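Local structure of transcriptional regulator, LacI family (Lactobacillus brevis, 3JY6) at residues 121-131 with 181-192. The protein probably acts as a LacI-family transcription factor that binds regulatory DNA, its modelled part having a periplasmic-binding-protein-like fold. Sequence-based numbering, arbitrary orientation.
Sequences QGYQHVVVLTS and QKTVAFALKERW
His-125 to Leu-129 pair in parallel register with Thr-183 to Ala-187. The ladder begins with His-125 N giving its hydrogen to Lys-182 O at 3.1 Å. From there the bonds alternate. Val-184 N, Phe-186 N and Leu-188 N give to the carbonyls of His-125, Val-127 and Leu-129. Val-127 N and Leu-129 N give back to Val-184 O and Phe-186 O. The straightest is Val-127 N to Val-184 O, 178° at the hydrogen.

Polar side chains add bonds at both ends. At the start, Lys-182 bends at chi3 (72°), which brings CE over one face of the Tyr-123 ring. Its NZ sits 4.0 Å from the centroid of that ring, a cation-pi contact, and reaches Gln-121 O at 2.8 Å. Gly-122, between Gln-121 and Tyr-123, is the first residue past a helix and closes it in a Schellman motif. His-125 ND1 gives to Thr-183 OG1 at 2.8 Å, with the hydroxyl tilted 19° from the ring plane. Thr-183 OG1 in turn donates a hydrogen bond to Gln-181 O, and His-125 NE2 bonds Asp-154. Both imidazole nitrogens are therefore engaged, and the ring's rotation is fixed.

At the far end Trp-192 NE1 gives to Ser-131 OG at 2.9 Å. Glu-160 is a second partner of that hydroxyl and also forms salt bridges with Lys-189 and Arg-191. Thr-130 OG1 turns to Ser-131 O, while Leu-188 CD2 packs against it. Leu-129 CD2 meets Trp-192 CB at 3.6 Å.

The two strands are neighbours inside the parallel sheet of one lobe of the periplasmic-binding-protein fold. Strand 152-158 lies beyond 125-131, and strand 211-215 beyond 183-187. Helix 137-147 covers the face carrying Val-126 and Phe-186, both touching Ile-146.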
loop_
_atom_site.group_PDB
_atom_site.type_symbol
_atom_site.label_atom_id
_atom_site.label_comp_id
_atom_site.label_asym_id
_atom_site.label_seq_id
_atom_site.Cartn_x
_atom_site.Cartn_y
_atom_site.Cartn_z
ATOM N N GLN A 121 -26.623 -17.848 -7.656
ATOM C CA GLN A 121 -26.958 -17.878 -6.241
ATOM C C GLN A 121 -28.187 -17.024 -5.960
ATOM O O GLN A 121 -28.591 -16.880 -4.810
ATOM C CB GLN A 121 -25.790 -17.387 -5.384
ATOM C CG GLN A 121 -24.526 -18.199 -5.550
ATOM C CD GLN A 121 -23.816 -18.466 -4.233
ATOM O OE1 GLN A 121 -23.463 -17.540 -3.492
ATOM N NE2 GLN A 121 -23.599 -19.746 -3.937
ATOM N N GLY A 122 -28.762 -16.444 -7.009
ATOM C CA GLY A 122 -29.951 -15.631 -6.829
ATOM C C GLY A 122 -29.830 -14.129 -7.011
ATOM O O GLY A 122 -30.829 -13.463 -7.229
ATOM N N TYR A 123 -28.620 -13.595 -6.903
ATOM C CA TYR A 123 -28.376 -12.163 -7.053
ATOM C C TYR A 123 -28.526 -11.752 -8.519
ATOM O O TYR A 123 -27.609 -11.932 -9.324
ATOM C CB TYR A 123 -26.965 -11.840 -6.543
ATOM C CG TYR A 123 -26.745 -12.267 -5.109
ATOM C CD1 TYR A 123 -27.206 -11.486 -4.055
ATOM C CD2 TYR A 123 -26.113 -13.478 -4.807
ATOM C CE1 TYR A 123 -27.047 -11.892 -2.734
ATOM C CE2 TYR A 123 -25.950 -13.902 -3.488
ATOM C CZ TYR A 123 -26.423 -13.103 -2.455
ATOM O OH TYR A 123 -26.286 -13.510 -1.148
ATOM N N GLN A 124 -29.681 -11.192 -8.859
ATOM C CA GLN A 124 -29.968 -10.787 -10.239
ATOM C C GLN A 124 -29.684 -9.311 -10.507
ATOM O O GLN A 124 -29.491 -8.894 -11.655
ATOM C CB GLN A 124 -31.444 -11.066 -10.548
ATOM C CG GLN A 124 -31.944 -12.408 -10.040
ATOM C CD GLN A 124 -31.689 -13.539 -11.013
ATOM O OE1 GLN A 124 -32.360 -13.655 -12.040
ATOM N NE2 GLN A 124 -30.713 -14.377 -10.699
ATOM N N HIS A 125 -29.667 -8.522 -9.440
ATOM C CA HIS A 125 -29.453 -7.088 -9.553
ATOM C C HIS A 125 -28.024 -6.695 -9.197
ATOM O O HIS A 125 -27.610 -6.807 -8.043
ATOM C CB HIS A 125 -30.451 -6.378 -8.641
ATOM C CG HIS A 125 -30.241 -4.903 -8.529
ATOM N ND1 HIS A 125 -30.327 -4.239 -7.326
ATOM C CD2 HIS A 125 -29.955 -3.963 -9.459
ATOM C CE1 HIS A 125 -30.100 -2.953 -7.516
ATOM N NE2 HIS A 125 -29.871 -2.759 -8.803
ATOM N N VAL A 126 -27.269 -6.228 -10.186
ATOM C CA VAL A 126 -25.890 -5.840 -9.939
ATOM C C VAL A 126 -25.712 -4.330 -9.870
ATOM O O VAL A 126 -26.168 -3.590 -10.742
ATOM C CB VAL A 126 -24.950 -6.403 -11.019
ATOM C CG1 VAL A 126 -23.493 -6.183 -10.602
ATOM C CG2 VAL A 126 -25.233 -7.877 -11.236
ATOM N N VAL A 127 -25.055 -3.885 -8.809
ATOM C CA VAL A 127 -24.781 -2.474 -8.598
ATOM C C VAL A 127 -23.286 -2.312 -8.789
ATOM O O VAL A 127 -22.489 -2.708 -7.941
ATOM C CB VAL A 127 -25.187 -2.033 -7.171
ATOM C CG1 VAL A 127 -24.772 -0.582 -6.932
ATOM C CG2 VAL A 127 -26.695 -2.169 -6.996
ATOM N N VAL A 128 -22.912 -1.742 -9.927
ATOM C CA VAL A 128 -21.512 -1.539 -10.264
ATOM C C VAL A 128 -20.967 -0.236 -9.683
ATOM O O VAL A 128 -21.516 0.839 -9.925
ATOM C CB VAL A 128 -21.327 -1.498 -11.791
ATOM C CG1 VAL A 128 -19.855 -1.391 -12.131
ATOM C CG2 VAL A 128 -21.950 -2.729 -12.435
ATOM N N LEU A 129 -19.892 -0.335 -8.908
ATOM C CA LEU A 129 -19.251 0.843 -8.324
ATOM C C LEU A 129 -17.906 0.953 -9.035
ATOM O O LEU A 129 -17.102 0.012 -8.991
ATOM C CB LEU A 129 -19.050 0.662 -6.822
ATOM C CG LEU A 129 -18.364 1.796 -6.054
ATOM C CD1 LEU A 129 -19.140 3.113 -6.222
ATOM C CD2 LEU A 129 -18.261 1.401 -4.583
ATOM N N THR A 130 -17.644 2.093 -9.675
ATOM C CA THR A 130 -16.402 2.226 -10.437
ATOM C C THR A 130 -15.875 3.652 -10.635
ATOM O O THR A 130 -16.573 4.642 -10.386
ATOM C CB THR A 130 -16.610 1.627 -11.849
ATOM O OG1 THR A 130 -15.390 1.658 -12.589
ATOM C CG2 THR A 130 -17.644 2.443 -12.612
ATOM N N SER A 131 -14.625 3.745 -11.078
ATOM C CA SER A 131 -14.052 5.043 -11.400
ATOM C C SER A 131 -14.609 5.240 -12.810
ATOM O O SER A 131 -14.993 4.266 -13.452
ATOM C CB SER A 131 -12.526 4.990 -11.437
ATOM O OG SER A 131 -11.998 4.738 -10.146
ATOM N N GLN A 181 -35.007 -7.407 -5.726
ATOM C CA GLN A 181 -34.102 -8.370 -6.338
ATOM C C GLN A 181 -32.862 -8.512 -5.459
ATOM O O GLN A 181 -32.372 -7.515 -4.925
ATOM C CB GLN A 181 -33.715 -7.905 -7.754
ATOM C CG GLN A 181 -34.672 -8.420 -8.833
ATOM C CD GLN A 181 -34.438 -7.831 -10.224
ATOM O OE1 GLN A 181 -33.299 -7.610 -10.652
ATOM N NE2 GLN A 181 -35.531 -7.596 -10.949
ATOM N N LYS A 182 -32.382 -9.745 -5.267
ATOM C CA LYS A 182 -31.170 -9.958 -4.476
ATOM C C LYS A 182 -30.142 -9.143 -5.231
ATOM O O LYS A 182 -30.137 -9.134 -6.463
ATOM C CB LYS A 182 -30.751 -11.437 -4.438
ATOM C CG LYS A 182 -31.580 -12.298 -3.502
ATOM C CD LYS A 182 -31.101 -13.756 -3.470
ATOM C CE LYS A 182 -29.766 -13.916 -2.743
ATOM N NZ LYS A 182 -29.369 -15.354 -2.577
ATOM N N THR A 183 -29.274 -8.468 -4.491
ATOM C CA THR A 183 -28.300 -7.578 -5.103
ATOM C C THR A 183 -26.840 -7.831 -4.753
ATOM O O THR A 183 -26.524 -8.207 -3.626
ATOM C CB THR A 183 -28.628 -6.122 -4.711
ATOM O OG1 THR A 183 -29.988 -5.838 -5.051
ATOM C CG2 THR A 183 -27.703 -5.137 -5.430
ATOM N N VAL A 184 -25.963 -7.606 -5.732
ATOM C CA VAL A 184 -24.517 -7.725 -5.542
ATOM C C VAL A 184 -23.906 -6.350 -5.812
ATOM O O VAL A 184 -24.081 -5.798 -6.907
ATOM C CB VAL A 184 -23.808 -8.620 -6.580
ATOM C CG1 VAL A 184 -22.670 -9.370 -5.915
ATOM C CG2 VAL A 184 -24.776 -9.505 -7.291
ATOM N N ALA A 185 -23.195 -5.805 -4.833
ATOM C CA ALA A 185 -22.516 -4.531 -5.028
ATOM C C ALA A 185 -21.162 -5.001 -5.589
ATOM O O ALA A 185 -20.421 -5.711 -4.906
ATOM C CB ALA A 185 -22.341 -3.812 -3.697
ATOM N N PHE A 186 -20.863 -4.628 -6.833
ATOM C CA PHE A 186 -19.635 -5.054 -7.516
ATOM C C PHE A 186 -18.666 -3.882 -7.760
ATOM O O PHE A 186 -18.909 -3.022 -8.604
ATOM C CB PHE A 186 -20.052 -5.711 -8.841
ATOM C CG PHE A 186 -19.024 -6.640 -9.458
ATOM C CD1 PHE A 186 -19.458 -7.734 -10.210
ATOM C CD2 PHE A 186 -17.661 -6.392 -9.371
ATOM C CE1 PHE A 186 -18.553 -8.563 -10.866
ATOM C CE2 PHE A 186 -16.746 -7.208 -10.020
ATOM C CZ PHE A 186 -17.190 -8.297 -10.771
ATOM N N ALA A 187 -17.577 -3.856 -7.000
ATOM C CA ALA A 187 -16.566 -2.811 -7.131
ATOM C C ALA A 187 -15.571 -3.206 -8.223
ATOM O O ALA A 187 -15.016 -4.305 -8.206
ATOM C CB ALA A 187 -15.839 -2.615 -5.797
ATOM N N LEU A 188 -15.356 -2.307 -9.177
ATOM C CA LEU A 188 -14.423 -2.555 -10.266
ATOM C C LEU A 188 -12.987 -2.232 -9.879
ATOM O O LEU A 188 -12.051 -2.604 -10.581
ATOM C CB LEU A 188 -14.831 -1.749 -11.497
ATOM C CG LEU A 188 -15.613 -2.515 -12.570
ATOM C CD1 LEU A 188 -16.667 -3.415 -11.940
ATOM C CD2 LEU A 188 -16.222 -1.515 -13.528
ATOM N N LYS A 189 -12.812 -1.563 -8.746
ATOM C CA LYS A 189 -11.482 -1.199 -8.278
ATOM C C LYS A 189 -11.389 -1.418 -6.780
ATOM O O LYS A 189 -12.337 -1.160 -6.040
ATOM C CB LYS A 189 -11.176 0.268 -8.621
ATOM C CG LYS A 189 -9.721 0.666 -8.401
ATOM C CD LYS A 189 -9.448 2.125 -8.774
ATOM C CE LYS A 189 -7.964 2.479 -8.579
ATOM N NZ LYS A 189 -7.640 3.896 -8.946
ATOM N N GLU A 190 -10.231 -1.880 -6.332
ATOM C CA GLU A 190 -10.011 -2.164 -4.924
ATOM C C GLU A 190 -10.346 -1.024 -3.944
ATOM O O GLU A 190 -11.013 -1.252 -2.928
ATOM C CB GLU A 190 -8.561 -2.639 -4.733
ATOM C CG GLU A 190 -8.212 -3.060 -3.317
ATOM C CD GLU A 190 -7.187 -4.189 -3.260
ATOM O OE1 GLU A 190 -6.134 -4.116 -3.935
ATOM O OE2 GLU A 190 -7.437 -5.163 -2.526
ATOM N N ARG A 191 -9.905 0.195 -4.243
ATOM C CA ARG A 191 -10.150 1.325 -3.344
ATOM C C ARG A 191 -11.611 1.546 -2.988
ATOM O O ARG A 191 -11.935 1.843 -1.840
ATOM C CB ARG A 191 -9.571 2.613 -3.937
ATOM C CG ARG A 191 -10.090 2.952 -5.320
ATOM C CD ARG A 191 -9.379 4.192 -5.858
ATOM N NE ARG A 191 -9.652 5.358 -5.023
ATOM C CZ ARG A 191 -9.144 6.569 -5.234
ATOM N NH1 ARG A 191 -8.327 6.776 -6.262
ATOM N NH2 ARG A 191 -9.448 7.570 -4.418
ATOM N N TRP A 192 -12.491 1.413 -3.971
ATOM C CA TRP A 192 -13.916 1.605 -3.741
ATOM C C TRP A 192 -14.472 0.532 -2.812
ATOM O O TRP A 192 -15.314 0.818 -1.962
ATOM C CB TRP A 192 -14.651 1.603 -5.079
ATOM C CG TRP A 192 -14.188 2.705 -6.012
ATOM C CD1 TRP A 192 -14.020 2.617 -7.363
ATOM C CD2 TRP A 192 -13.816 4.042 -5.651
ATOM N NE1 TRP A 192 -13.560 3.819 -7.870
ATOM C CE2 TRP A 192 -13.432 4.708 -6.839
ATOM C CE3 TRP A 192 -13.777 4.748 -4.438
ATOM C CZ2 TRP A 192 -12.998 6.045 -6.849
ATOM C CZ3 TRP A 192 -13.344 6.082 -4.449
ATOM C CH2 TRP A 192 -12.965 6.712 -5.651
#